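Local coordinates for crustacyanin-C1 subunit (PDB 1I4U), which binds the carotenoid astaxanthin, which gives the lobster carapace its blue colour, and assembles with other subunits into crustacyanin complexes, at residues A[15-20]-A[105-109]; A[30-35]-A[112-118]; A[48-52]-A[167-173]; A[62-67]-A[78-84]. All blocks are in the same frame, centred on the assembly; numbering follows the deposited sequence.

Contact 1: residues A[15-20]-A[105-109]; sequences VDRNKL and LVILE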
loop_
_atom_site.group_PDB
_atom_site.type_symbol
_atom_site.label_atom_id
_atom_site.label_comp_id
_atom_site.label_asym_id
_atom_site.label_seq_id
_atom_site.Cartn_x
_atom_site.Cartn_y
_atom_site.Cartn_z
ATOM N N VAL A 15 -15.348 -7.563 9.526
ATOM C CA VAL A 15 -15.278 -6.206 10.042
ATOM C C VAL A 15 -16.366 -5.267 9.467
ATOM O O VAL A 15 -16.220 -4.876 8.286
ATOM C CB VAL A 15 -13.936 -5.509 9.722
ATOM C CG1 VAL A 15 -14.104 -4.035 10.070
ATOM C CG2 VAL A 15 -12.783 -6.154 10.460
ATOM N N ASP A 16 -17.358 -4.937 10.245
ATOM C CA ASP A 16 -18.515 -4.090 10.051
ATOM C C ASP A 16 -18.144 -2.621 9.892
ATOM O O ASP A 16 -18.387 -1.755 10.685
ATOM C CB ASP A 16 -19.490 -4.220 11.233
ATOM C CG ASP A 16 -20.755 -3.420 10.982
ATOM O OD1 ASP A 16 -21.025 -3.077 9.802
ATOM O OD2 ASP A 16 -21.466 -3.141 11.973
ATOM N N ARG A 17 -17.539 -2.355 8.757
ATOM C CA ARG A 17 -17.113 -1.023 8.407
ATOM C C ARG A 17 -18.234 0.003 8.245
ATOM O O ARG A 17 -17.982 1.139 8.638
ATOM C CB ARG A 17 -16.317 -1.196 7.114
ATOM C CG ARG A 17 -14.939 -1.793 7.342
ATOM C CD ARG A 17 -14.220 -1.718 5.990
ATOM N NE ARG A 17 -14.691 -2.826 5.146
ATOM C CZ ARG A 17 -14.957 -2.836 3.855
ATOM N NH1 ARG A 17 -14.914 -1.855 2.963
ATOM N NH2 ARG A 17 -15.369 -3.993 3.306
ATOM N N ASN A 18 -19.426 -0.269 7.687
ATOM C CA ASN A 18 -20.384 0.818 7.432
ATOM C C ASN A 18 -20.855 1.474 8.727
ATOM O O ASN A 18 -21.059 2.679 8.847
ATOM C CB ASN A 18 -21.639 0.478 6.601
ATOM C CG ASN A 18 -22.043 1.843 5.990
ATOM O OD1 ASN A 18 -22.406 2.739 6.769
ATOM N ND2 ASN A 18 -21.921 2.011 4.685
ATOM N N LYS A 19 -21.071 0.621 9.713
ATOM C CA LYS A 19 -21.519 1.147 10.994
ATOM C C LYS A 19 -20.433 2.041 11.586
ATOM O O LYS A 19 -20.710 3.138 12.096
ATOM C CB LYS A 19 -21.829 -0.006 11.938
ATOM C CG LYS A 19 -21.973 0.435 13.386
ATOM C CD LYS A 19 -21.529 -0.687 14.312
ATOM C CE LYS A 19 -20.017 -0.697 14.493
ATOM N NZ LYS A 19 -19.621 -1.622 15.605
ATOM N N LEU A 20 -19.191 1.536 11.532
ATOM C CA LEU A 20 -18.078 2.267 12.155
ATOM C C LEU A 20 -17.946 3.591 11.427
ATOM O O LEU A 20 -17.764 4.676 12.001
ATOM C CB LEU A 20 -16.802 1.423 12.093
ATOM C CG LEU A 20 -16.765 0.183 13.008
ATOM C CD1 LEU A 20 -15.576 -0.717 12.655
ATOM C CD2 LEU A 20 -16.714 0.541 14.484
ATOM N N LEU A 105 -7.324 1.690 6.729
ATOM C CA LEU A 105 -7.168 1.804 8.165
ATOM C C LEU A 105 -8.565 1.942 8.746
ATOM O O LEU A 105 -9.227 2.957 8.549
ATOM C CB LEU A 105 -6.235 2.962 8.524
ATOM C CG LEU A 105 -5.743 3.109 9.983
ATOM C CD1 LEU A 105 -6.788 3.615 10.929
ATOM C CD2 LEU A 105 -5.151 1.771 10.422
ATOM N N VAL A 106 -8.954 0.915 9.470
ATOM C CA VAL A 106 -10.246 0.882 10.121
ATOM C C VAL A 106 -10.049 1.211 11.599
ATOM O O VAL A 106 -9.110 0.706 12.250
ATOM C CB VAL A 106 -10.880 -0.491 9.988
ATOM C CG1 VAL A 106 -12.161 -0.538 10.774
ATOM C CG2 VAL A 106 -11.137 -0.807 8.516
ATOM N N ILE A 107 -10.938 2.033 12.124
ATOM C CA ILE A 107 -10.995 2.314 13.544
ATOM C C ILE A 107 -12.035 1.351 14.088
ATOM O O ILE A 107 -13.242 1.524 13.992
ATOM C CB ILE A 107 -11.309 3.789 13.831
ATOM C CG1 ILE A 107 -10.369 4.766 13.127
ATOM C CG2 ILE A 107 -11.407 4.033 15.344
ATOM C CD1 ILE A 107 -10.851 6.220 13.131
ATOM N N LEU A 108 -11.521 0.236 14.625
ATOM C CA LEU A 108 -12.434 -0.814 15.099
ATOM C C LEU A 108 -13.256 -0.345 16.292
ATOM O O LEU A 108 -14.401 -0.765 16.493
ATOM C CB LEU A 108 -11.609 -2.004 15.554
ATOM C CG LEU A 108 -11.148 -3.042 14.594
ATOM C CD1 LEU A 108 -10.580 -4.227 15.372
ATOM C CD2 LEU A 108 -12.264 -3.532 13.673
ATOM N N GLU A 109 -12.654 0.500 17.124
ATOM C CA GLU A 109 -13.297 0.985 18.343
ATOM C C GLU A 109 -12.455 2.161 18.862
ATOM O O GLU A 109 -11.228 2.114 18.856
ATOM C CB GLU A 109 -13.400 -0.081 19.423
ATOM C CG GLU A 109 -14.226 0.331 20.645
ATOM C CD GLU A 109 -14.386 -0.790 21.661
ATOM O OE1 GLU A 109 -14.721 -1.912 21.264
ATOM O OE2 GLU A 109 -14.144 -0.550 22.868
#
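Leu20 fills the tight part of this contact. Its CD2 lies 3.3 Å from Leu108 O. CD1 meets Ile107 O at 3.5 Å and Val106 CG1 at 3.9 Å. With CG anti to the carbonyl carbon (chi1 -71°), the leucine branches toward the strand and crosses Val106 at about a right angle. No hydrogen bond joins 15-20 to 105-109. With an alanine here, Val106 CG1 and the carbonyls of Ile107 and Leu108 would probably lose their apolar cover, leaving a gap under the helix.

Val15 adds a thinner layer. Its CG1 touches Val106 CG1 and Leu108 CD2, both at 4.1 Å. The contact lays the short N-terminal helix 17-24, with Asp16 at its N-cap position, against a barrel strand of the lipocalin fold. At Leu108 and Glu109 that strand forms a classic beta bulge opposite Cys117. Leu108 CB points away from the helix, but CD2 swings back to Val15. The Leu108 side chain also touches Phe154 of helix 144-156.

The loose side is at Arg17. Only its aliphatic part takes part, with CD 4.1 Å from Val106 CG2. The chain bends at chi3 (-79°), and a sulfate ion lies nearby.

Contact 2: residues A[30-35]-A[112-118]; sequences SYAGVW and YSNYACL
Tyr112 and Tyr31 meet with their side chains crossed at about a right angle. Tyr112 CE1 is 4.0 Å from Tyr31 CB, and CD1 of the same ring is 3.9 Å from Ser30 CB. With CG anti to the backbone N (chi1 -165°), Tyr31 reaches on to the strand. The edge of its ring touches Ala116 CB, and its OH ends 3.4 Å from Leu118 CD2.

Ala116 serves both aromatic residues. The same CB sits over one face of the Trp35 six-membered ring, 4.3 Å from the centroid and 21° off the normal, a CH-pi contact. The outer end of the indole fits against backbone. Its CH2 is 3.6 Å from Tyr112 O, and CZ3 is 3.5 Å from Tyr115 C.

Gly33, Val34 and Trp35 form the Gly-X-Trp signature of the lipocalins, at the start of the first barrel strand. Thr110, Asp111 and Tyr112 match the family's second signature, in the turn between two later strands.

The next shell fixes these groups. Trp35 NE1 gives a hydrogen bond to Tyr31 O (2.9 Å, 156° at the hydrogen), with the oxygen close to the indole plane. That nitrogen also lies over the centre of the Tyr31 ring, and the bond limits indole rotation. Arg138 forms a cation-pi contact with Trp35. It also bonds to the carbonyls of Ala32, Val34 and Tyr112, tying both segments to one guanidinium group. Asp111 OD1 takes bonds from the backbone N of Asn114 and Tyr115, which shapes the turn. Tyr115 CB points away from 30-35, and its OH bonds to Glu109.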
loop_
_atom_site.group_PDB
_atom_site.type_symbol
_atom_site.label_atom_id
_atom_site.label_comp_id
_atom_site.label_asym_id
_atom_site.label_seq_id
_atom_site.Cartn_x
_atom_site.Cartn_y
_atom_site.Cartn_z
ATOM N N SER A 30 -12.908 15.193 16.975
ATOM C CA SER A 30 -12.574 14.571 18.251
ATOM C C SER A 30 -11.474 13.525 18.133
ATOM O O SER A 30 -10.929 13.132 19.172
ATOM C CB SER A 30 -13.830 13.954 18.872
ATOM O OG SER A 30 -14.762 14.968 19.264
ATOM N N TYR A 31 -11.200 13.049 16.944
ATOM C CA TYR A 31 -10.119 12.098 16.702
ATOM C C TYR A 31 -8.769 12.770 16.475
ATOM O O TYR A 31 -7.721 12.135 16.498
ATOM C CB TYR A 31 -10.479 11.192 15.505
ATOM C CG TYR A 31 -9.607 9.966 15.402
ATOM C CD1 TYR A 31 -9.697 8.873 16.259
ATOM C CD2 TYR A 31 -8.655 9.917 14.376
ATOM C CE1 TYR A 31 -8.888 7.776 16.128
ATOM C CE2 TYR A 31 -7.852 8.788 14.267
ATOM C CZ TYR A 31 -7.958 7.727 15.127
ATOM O OH TYR A 31 -7.119 6.640 14.982
ATOM N N ALA A 32 -8.825 14.078 16.258
ATOM C CA ALA A 32 -7.579 14.841 16.018
ATOM C C ALA A 32 -6.796 14.980 17.331
ATOM O O ALA A 32 -7.213 14.548 18.391
ATOM C CB ALA A 32 -7.875 16.156 15.384
ATOM N N GLY A 33 -5.616 15.563 17.220
ATOM C CA GLY A 33 -4.739 15.756 18.351
ATOM C C GLY A 33 -3.681 14.645 18.372
ATOM O O GLY A 33 -3.343 14.005 17.355
ATOM N N VAL A 34 -3.159 14.424 19.571
ATOM C CA VAL A 34 -1.995 13.549 19.754
ATOM C C VAL A 34 -2.422 12.190 20.245
ATOM O O VAL A 34 -3.160 12.079 21.227
ATOM C CB VAL A 34 -0.996 14.218 20.719
ATOM C CG1 VAL A 34 0.191 13.285 20.980
ATOM C CG2 VAL A 34 -0.532 15.542 20.137
ATOM N N TRP A 35 -1.947 11.165 19.546
ATOM C CA TRP A 35 -2.131 9.772 19.939
ATOM C C TRP A 35 -0.772 9.066 20.040
ATOM O O TRP A 35 0.045 9.185 19.120
ATOM C CB TRP A 35 -2.929 9.026 18.900
ATOM C CG TRP A 35 -4.396 9.297 18.771
ATOM C CD1 TRP A 35 -4.969 10.080 17.813
ATOM C CD2 TRP A 35 -5.451 8.799 19.571
ATOM N NE1 TRP A 35 -6.337 10.091 17.981
ATOM C CE2 TRP A 35 -6.663 9.314 19.059
ATOM C CE3 TRP A 35 -5.476 7.964 20.689
ATOM C CZ2 TRP A 35 -7.924 9.025 19.612
ATOM C CZ3 TRP A 35 -6.690 7.666 21.246
ATOM C CH2 TRP A 35 -7.884 8.200 20.713
ATOM N N TYR A 112 -12.360 8.186 21.762
ATOM C CA TYR A 112 -11.806 9.473 21.412
ATOM C C TYR A 112 -10.927 10.100 22.503
ATOM O O TYR A 112 -9.954 10.755 22.130
ATOM C CB TYR A 112 -12.846 10.543 20.994
ATOM C CG TYR A 112 -13.584 10.024 19.773
ATOM C CD1 TYR A 112 -13.008 10.147 18.536
ATOM C CD2 TYR A 112 -14.801 9.407 19.875
ATOM C CE1 TYR A 112 -13.651 9.674 17.422
ATOM C CE2 TYR A 112 -15.473 8.911 18.751
ATOM C CZ TYR A 112 -14.880 9.052 17.510
ATOM O OH TYR A 112 -15.468 8.597 16.339
ATOM N N SER A 113 -11.280 9.938 23.760
ATOM C CA SER A 113 -10.551 10.568 24.857
ATOM C C SER A 113 -9.543 9.675 25.544
ATOM O O SER A 113 -8.727 10.245 26.306
ATOM C CB SER A 113 -11.548 11.118 25.861
ATOM O OG SER A 113 -12.340 10.145 26.349
ATOM N N ASN A 114 -9.532 8.357 25.358
ATOM C CA ASN A 114 -8.570 7.501 26.028
ATOM C C ASN A 114 -7.834 6.586 25.049
ATOM O O ASN A 114 -6.606 6.463 25.118
ATOM C CB ASN A 114 -9.239 6.641 27.096
ATOM C CG ASN A 114 -9.813 7.529 28.180
ATOM O OD1 ASN A 114 -9.055 7.954 29.068
ATOM N ND2 ASN A 114 -11.073 7.834 28.077
ATOM N N TYR A 115 -8.589 5.898 24.172
ATOM C CA TYR A 115 -7.985 4.843 23.371
ATOM C C TYR A 115 -8.568 4.786 21.987
ATOM O O TYR A 115 -9.693 5.211 21.769
ATOM C CB TYR A 115 -8.203 3.489 24.114
ATOM C CG TYR A 115 -9.612 2.995 24.046
ATOM C CD1 TYR A 115 -10.568 3.483 24.932
ATOM C CD2 TYR A 115 -10.016 2.075 23.089
ATOM C CE1 TYR A 115 -11.867 3.050 24.889
ATOM C CE2 TYR A 115 -11.319 1.652 23.042
ATOM C CZ TYR A 115 -12.237 2.140 23.933
ATOM O OH TYR A 115 -13.569 1.753 23.926
ATOM N N ALA A 116 -7.832 4.089 21.111
ATOM C CA ALA A 116 -8.309 3.687 19.811
ATOM C C ALA A 116 -7.680 2.341 19.435
ATOM O O ALA A 116 -6.515 2.056 19.763
ATOM C CB ALA A 116 -8.030 4.708 18.730
ATOM N N CYS A 117 -8.487 1.495 18.788
ATOM C CA CYS A 117 -8.081 0.182 18.338
ATOM C C CYS A 117 -8.144 0.221 16.799
ATOM O O CYS A 117 -9.232 0.380 16.253
ATOM C CB CYS A 117 -9.002 -0.897 18.886
ATOM S SG CYS A 117 -9.571 -0.686 20.608
ATOM N N LEU A 118 -6.979 0.092 16.164
ATOM C CA LEU A 118 -6.873 0.281 14.703
ATOM C C LEU A 118 -6.490 -0.995 14.001
ATOM O O LEU A 118 -5.732 -1.820 14.544
ATOM C CB LEU A 118 -5.822 1.335 14.408
ATOM C CG LEU A 118 -5.952 2.649 15.210
ATOM C CD1 LEU A 118 -4.802 3.583 14.787
ATOM C CD2 LEU A 118 -7.328 3.226 15.078
#

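Contact 3: residues A[48-52]-A[167-173]; sequences IEKCV and TVQGSSC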
loop_
_atom_site.group_PDB
_atom_site.type_symbol
_atom_site.label_atom_id
_atom_site.label_comp_id
_atom_site.label_asym_id
_atom_site.label_seq_id
_atom_site.Cartn_x
_atom_site.Cartn_y
_atom_site.Cartn_z
ATOM N N ILE A 48 9.370 3.902 12.786
ATOM C CA ILE A 48 9.542 4.442 14.080
ATOM C C ILE A 48 9.377 3.348 15.123
ATOM O O ILE A 48 8.325 2.765 15.284
ATOM C CB ILE A 48 8.574 5.622 14.365
ATOM C CG1 ILE A 48 8.494 6.607 13.194
ATOM C CG2 ILE A 48 8.949 6.334 15.647
ATOM C CD1 ILE A 48 7.454 7.689 13.373
ATOM N N GLU A 49 10.455 3.070 15.834
ATOM C CA GLU A 49 10.476 1.963 16.783
ATOM C C GLU A 49 9.933 2.339 18.160
ATOM O O GLU A 49 9.160 1.582 18.768
ATOM C CB GLU A 49 11.902 1.445 16.953
ATOM C CG GLU A 49 11.960 0.247 17.878
ATOM C CD GLU A 49 13.329 -0.360 18.109
ATOM O OE1 GLU A 49 14.353 0.351 17.884
ATOM O OE2 GLU A 49 13.433 -1.516 18.586
ATOM N N LYS A 50 10.407 3.458 18.685
ATOM C CA LYS A 50 10.140 3.844 20.042
ATOM C C LYS A 50 9.510 5.234 20.111
ATOM O O LYS A 50 9.711 6.085 19.214
ATOM C CB LYS A 50 11.411 3.852 20.895
ATOM C CG LYS A 50 12.185 2.566 20.916
ATOM C CD LYS A 50 13.473 2.739 21.701
ATOM C CE LYS A 50 14.224 1.431 21.824
ATOM N NZ LYS A 50 15.571 1.666 22.445
ATOM N N CYS A 51 8.755 5.504 21.162
ATOM C CA CYS A 51 8.250 6.836 21.510
ATOM C C CYS A 51 7.298 7.359 20.458
ATOM O O CYS A 51 7.183 8.560 20.254
ATOM C CB CYS A 51 9.413 7.824 21.736
ATOM S SG CYS A 51 10.542 7.279 23.041
ATOM N N VAL A 52 6.598 6.447 19.796
ATOM C CA VAL A 52 5.779 6.759 18.621
ATOM C C VAL A 52 4.622 7.664 18.996
ATOM O O VAL A 52 3.750 7.269 19.792
ATOM C CB VAL A 52 5.270 5.469 17.987
ATOM C CG1 VAL A 52 4.399 5.799 16.796
ATOM C CG2 VAL A 52 6.427 4.528 17.600
ATOM N N THR A 167 5.056 -0.826 22.860
ATOM C CA THR A 167 5.999 0.163 22.322
ATOM C C THR A 167 6.563 0.965 23.462
ATOM O O THR A 167 5.873 1.366 24.408
ATOM C CB THR A 167 5.217 1.098 21.380
ATOM O OG1 THR A 167 4.712 0.205 20.410
ATOM C CG2 THR A 167 6.075 2.234 20.810
ATOM N N VAL A 168 7.837 1.244 23.404
ATOM C CA VAL A 168 8.460 2.117 24.409
ATOM C C VAL A 168 7.808 3.493 24.398
ATOM O O VAL A 168 7.737 4.141 23.369
ATOM C CB VAL A 168 9.959 2.231 24.156
ATOM C CG1 VAL A 168 10.575 3.245 25.112
ATOM C CG2 VAL A 168 10.639 0.870 24.236
ATOM N N GLN A 169 7.352 3.922 25.567
ATOM C CA GLN A 169 6.784 5.238 25.786
ATOM C C GLN A 169 7.174 5.707 27.183
ATOM O O GLN A 169 7.698 4.934 28.001
ATOM C CB GLN A 169 5.259 5.205 25.665
ATOM C CG GLN A 169 4.721 4.780 24.311
ATOM C CD GLN A 169 4.898 5.795 23.221
ATOM O OE1 GLN A 169 5.467 6.879 23.368
ATOM N NE2 GLN A 169 4.368 5.466 22.037
ATOM N N GLY A 170 6.917 6.974 27.464
ATOM C CA GLY A 170 7.006 7.607 28.764
ATOM C C GLY A 170 8.141 8.512 28.957
ATOM O O GLY A 170 8.637 9.143 28.008
ATOM N N SER A 171 8.601 8.616 30.192
ATOM C CA SER A 171 9.457 9.747 30.595
ATOM C C SER A 171 10.826 9.680 29.933
ATOM O O SER A 171 11.525 10.704 29.872
ATOM C CB SER A 171 9.454 9.860 32.116
ATOM O OG SER A 171 10.097 8.700 32.636
ATOM N N SER A 172 11.271 8.548 29.394
ATOM C CA SER A 172 12.496 8.427 28.647
ATOM C C SER A 172 12.410 8.961 27.217
ATOM O O SER A 172 13.421 9.053 26.519
ATOM C CB SER A 172 12.998 6.981 28.531
ATOM O OG SER A 172 12.254 6.176 27.620
ATOM N N CYS A 173 11.226 9.286 26.762
ATOM C CA CYS A 173 11.004 9.752 25.393
ATOM C C CYS A 173 11.129 11.264 25.301
ATOM O O CYS A 173 10.543 11.971 26.135
ATOM C CB CYS A 173 9.604 9.376 24.937
ATOM S SG CYS A 173 9.392 7.605 24.706
HETATM O O HOH W 1 7.015 -0.601 18.865
HETATM O O HOH W 2 9.217 0.163 21.094
#
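Glu49 O is gripped by two waters, both donating to it. Water 2 is 2.7 Å from this oxygen and accepts from Val168 N. Water 1, 3.1 Å from the same oxygen, leads to Thr167 OG1. Beside them, Thr167 CG2 rests 4.0 Å from Val52 CG2.

Further along, the two segments bond directly. Cys51 N donates to Val168 O (2.8 Å, 149°), and Lys50 CB lies 3.9 Å from Val168 CB as their side chains run the same way. A disulfide, Cys51 SG to Cys173 SG, closes the contact with a chi3 of -80°. As in many lipocalins, the tail after the barrel is thus pinned covalently to the corner that leads into barrel strand 52-58. Cys173 closes a type I turn that starts at Gly170.

Gln169 bends at chi2 (-72°), which turns its amide toward the corner at Cys51. NE2 donates to Val52 O at 2.9 Å, near the amide plane, and also bonds to Gln37 O. OE1 is bonded to Tyr175 OH and packs 3.3 Å from Cys51 CA. With a leucine in its place, the carbonyls of Val52 and Gln37 would probably be left without this donor and Tyr175 OH would lose one partner.

Contact 4: residues A[62-67]-A[78-84]; sequences QFVIES and KRNGKLY. Unlike the reference sequence in segment 62-67: Glu66 (reference Lys).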
loop_
_atom_site.group_PDB
_atom_site.type_symbol
_atom_site.label_atom_id
_atom_site.label_comp_id
_atom_site.label_asym_id
_atom_site.label_seq_id
_atom_site.Cartn_x
_atom_site.Cartn_y
_atom_site.Cartn_z
ATOM N N GLN A 62 -9.510 15.834 5.525
ATOM C CA GLN A 62 -8.608 14.744 5.835
ATOM C C GLN A 62 -7.815 15.167 7.066
ATOM O O GLN A 62 -7.902 16.306 7.510
ATOM C CB GLN A 62 -7.632 14.523 4.676
ATOM C CG GLN A 62 -6.576 15.606 4.656
ATOM C CD GLN A 62 -5.596 15.448 3.523
ATOM O OE1 GLN A 62 -4.662 16.232 3.457
ATOM N NE2 GLN A 62 -5.765 14.445 2.680
ATOM N N PHE A 63 -7.028 14.239 7.537
ATOM C CA PHE A 63 -6.046 14.475 8.582
ATOM C C PHE A 63 -4.674 14.548 7.987
ATOM O O PHE A 63 -4.272 13.696 7.197
ATOM C CB PHE A 63 -6.068 13.375 9.633
ATOM C CG PHE A 63 -7.361 13.132 10.360
ATOM C CD1 PHE A 63 -8.262 12.235 9.845
ATOM C CD2 PHE A 63 -7.661 13.773 11.549
ATOM C CE1 PHE A 63 -9.462 11.976 10.505
ATOM C CE2 PHE A 63 -8.841 13.514 12.227
ATOM C CZ PHE A 63 -9.735 12.584 11.729
ATOM N N VAL A 64 -3.936 15.564 8.415
ATOM C CA VAL A 64 -2.528 15.687 8.225
ATOM C C VAL A 64 -1.826 15.174 9.474
ATOM O O VAL A 64 -2.231 15.469 10.602
ATOM C CB VAL A 64 -2.148 17.167 7.993
ATOM C CG1 VAL A 64 -0.661 17.371 7.937
ATOM C CG2 VAL A 64 -2.888 17.602 6.709
ATOM N N ILE A 65 -0.816 14.349 9.303
ATOM C CA ILE A 65 -0.215 13.606 10.396
ATOM C C ILE A 65 1.255 13.942 10.460
ATOM O O ILE A 65 1.918 13.903 9.433
ATOM C CB ILE A 65 -0.338 12.071 10.277
ATOM C CG1 ILE A 65 -1.747 11.633 9.982
ATOM C CG2 ILE A 65 0.195 11.407 11.537
ATOM C CD1 ILE A 65 -1.899 10.195 9.587
ATOM N N GLU A 66 1.751 14.210 11.667
ATOM C CA GLU A 66 3.175 14.212 11.936
ATOM C C GLU A 66 3.408 13.070 12.937
ATOM O O GLU A 66 2.928 13.107 14.062
ATOM C CB GLU A 66 3.670 15.556 12.489
ATOM C CG GLU A 66 3.473 16.694 11.501
ATOM C CD GLU A 66 3.974 18.010 11.996
ATOM O OE1 GLU A 66 4.761 18.580 11.245
ATOM O OE2 GLU A 66 3.491 18.291 13.083
ATOM N N SER A 67 4.130 12.039 12.493
ATOM C CA SER A 67 4.465 10.903 13.298
ATOM C C SER A 67 5.946 10.985 13.655
ATOM O O SER A 67 6.787 11.144 12.779
ATOM C CB SER A 67 4.185 9.587 12.574
ATOM O OG SER A 67 2.804 9.377 12.402
ATOM N N LYS A 78 10.908 11.984 11.957
ATOM C CA LYS A 78 9.587 12.501 11.674
ATOM C C LYS A 78 9.136 11.973 10.317
ATOM O O LYS A 78 9.933 12.063 9.373
ATOM C CB LYS A 78 9.503 14.024 11.638
ATOM C CG LYS A 78 8.167 14.653 11.284
ATOM C CD LYS A 78 8.195 16.158 11.399
ATOM C CE LYS A 78 8.204 16.761 10.024
ATOM N NZ LYS A 78 8.403 18.243 10.073
ATOM N N ARG A 79 7.913 11.488 10.291
ATOM C CA ARG A 79 7.269 11.037 9.081
ATOM C C ARG A 79 5.993 11.819 8.867
ATOM O O ARG A 79 5.199 11.954 9.763
ATOM C CB ARG A 79 6.908 9.562 9.176
ATOM C CG ARG A 79 8.170 8.747 9.342
ATOM C CD ARG A 79 7.796 7.293 9.339
ATOM N NE ARG A 79 7.506 6.949 7.913
ATOM C CZ ARG A 79 6.843 5.790 7.690
ATOM N NH1 ARG A 79 6.452 4.954 8.661
ATOM N NH2 ARG A 79 6.570 5.453 6.449
ATOM N N ASN A 80 5.801 12.325 7.641
ATOM C CA ASN A 80 4.579 13.028 7.226
ATOM C C ASN A 80 3.565 12.058 6.627
ATOM O O ASN A 80 3.919 11.297 5.722
ATOM C CB ASN A 80 4.896 14.092 6.193
ATOM C CG ASN A 80 5.794 15.189 6.737
ATOM O OD1 ASN A 80 5.438 15.820 7.732
ATOM N ND2 ASN A 80 6.931 15.430 6.122
ATOM N N GLY A 81 2.374 12.092 7.196
ATOM C CA GLY A 81 1.306 11.211 6.782
ATOM C C GLY A 81 0.033 11.949 6.522
ATOM O O GLY A 81 -0.121 13.149 6.806
ATOM N N LYS A 82 -0.940 11.233 5.933
ATOM C CA LYS A 82 -2.291 11.702 5.717
ATOM C C LYS A 82 -3.269 10.571 5.978
ATOM O O LYS A 82 -2.931 9.413 5.759
ATOM C CB LYS A 82 -2.528 12.174 4.275
ATOM C CG LYS A 82 -1.785 13.415 3.867
ATOM C CD LYS A 82 -1.949 13.656 2.376
ATOM C CE LYS A 82 -1.250 14.935 2.001
ATOM N NZ LYS A 82 -2.184 16.063 2.076
ATOM N N LEU A 83 -4.467 10.944 6.428
ATOM C CA LEU A 83 -5.550 9.974 6.545
ATOM C C LEU A 83 -6.732 10.581 5.798
ATOM O O LEU A 83 -7.157 11.669 6.134
ATOM C CB LEU A 83 -5.753 9.701 8.009
ATOM C CG LEU A 83 -6.638 8.613 8.515
ATOM C CD1 LEU A 83 -6.069 7.254 8.197
ATOM C CD2 LEU A 83 -6.803 8.723 10.017
ATOM N N TYR A 84 -7.216 9.918 4.765
ATOM C CA TYR A 84 -8.262 10.507 3.922
ATOM C C TYR A 84 -9.243 9.425 3.533
ATOM O O TYR A 84 -8.898 8.227 3.553
ATOM C CB TYR A 84 -7.675 11.171 2.698
ATOM C CG TYR A 84 -6.620 10.444 1.926
ATOM C CD1 TYR A 84 -6.949 9.430 1.027
ATOM C CD2 TYR A 84 -5.264 10.735 2.089
ATOM C CE1 TYR A 84 -5.974 8.772 0.334
ATOM C CE2 TYR A 84 -4.304 10.060 1.381
ATOM C CZ TYR A 84 -4.632 9.072 0.494
ATOM O OH TYR A 84 -3.711 8.361 -0.240
HETATM O O HOH W 3 2.839 16.254 8.044
#
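The Gln62 amide and the Tyr84 ring lie side by side, with their planes 30° apart. Gln62 NE2 is 3.8 Å from Tyr84 CD2. Its OE1 takes a bond from Lys82 NZ at 2.8 Å in the amide plane, on a lone pair. Gln62 CG sits between the backbone N and the carbonyl carbon, and the chain extends to bring the amide beside Tyr84 and Lys82. The Phe63 ring runs alongside Leu83, meeting Leu83 CD2 obliquely at 3.8 Å through CD1.

Strands 63-67 and 78-84 run antiparallel, their N-to-C directions 152° apart. Phe63 with Leu83, Ile65 with Gly81, and Ser67 with Arg79 are hydrogen-bonded pairs, each with two backbone bonds. The straightest is Gly81 N to Ile65 O, at 176°. Glycine suits position 81, since a CB there would press on Ile65 CB. Water 3 donates to Ile65 O and Asn80 OD1, while Asn80 ND2 bonds to Glu98. Glu66 and Lys78 make only a long salt bridge, and Lys78 has a second partner in the C-terminal carboxylate of Leu181.

Phe63, Ile65, Ser67 and Leu83 share one face of the sheet, where Ile65 and Leu83 pack on strand 93-97. The Ser67 hydroxyl bonds to Asn54 and Tyr97. Val64, Glu66, Asn80 and Lys82 lie on the other face, and Lys82 packs on Phe88 of the second subunit. In the lipocalin barrel, strand 52-58 flanks 63-67 and strand 93-97 flanks 78-84.

Contact 2 is the most buried of the four; the others are partly buried. Contact 1 uses strand 102-110 and contact 2 its neighbour 115-123; they touch where Ile107 packs on Tyr31 and Leu118. Contact 1 is van der Waals packing with no hydrogen bond across its segments, while contact 2 is aromatic, with arginine behind it. Contact 4 is regular backbone pairing in the same sheet and meets contact 2 where Tyr31 packs on Phe63. Contact 3 relies on a disulfide, waters and an amide instead, at a corner of the chain. It lies across the chain's centre from contact 1, about 27 Å between centres, yet its Ile48 touches Ser67 and Arg79 of contact 4.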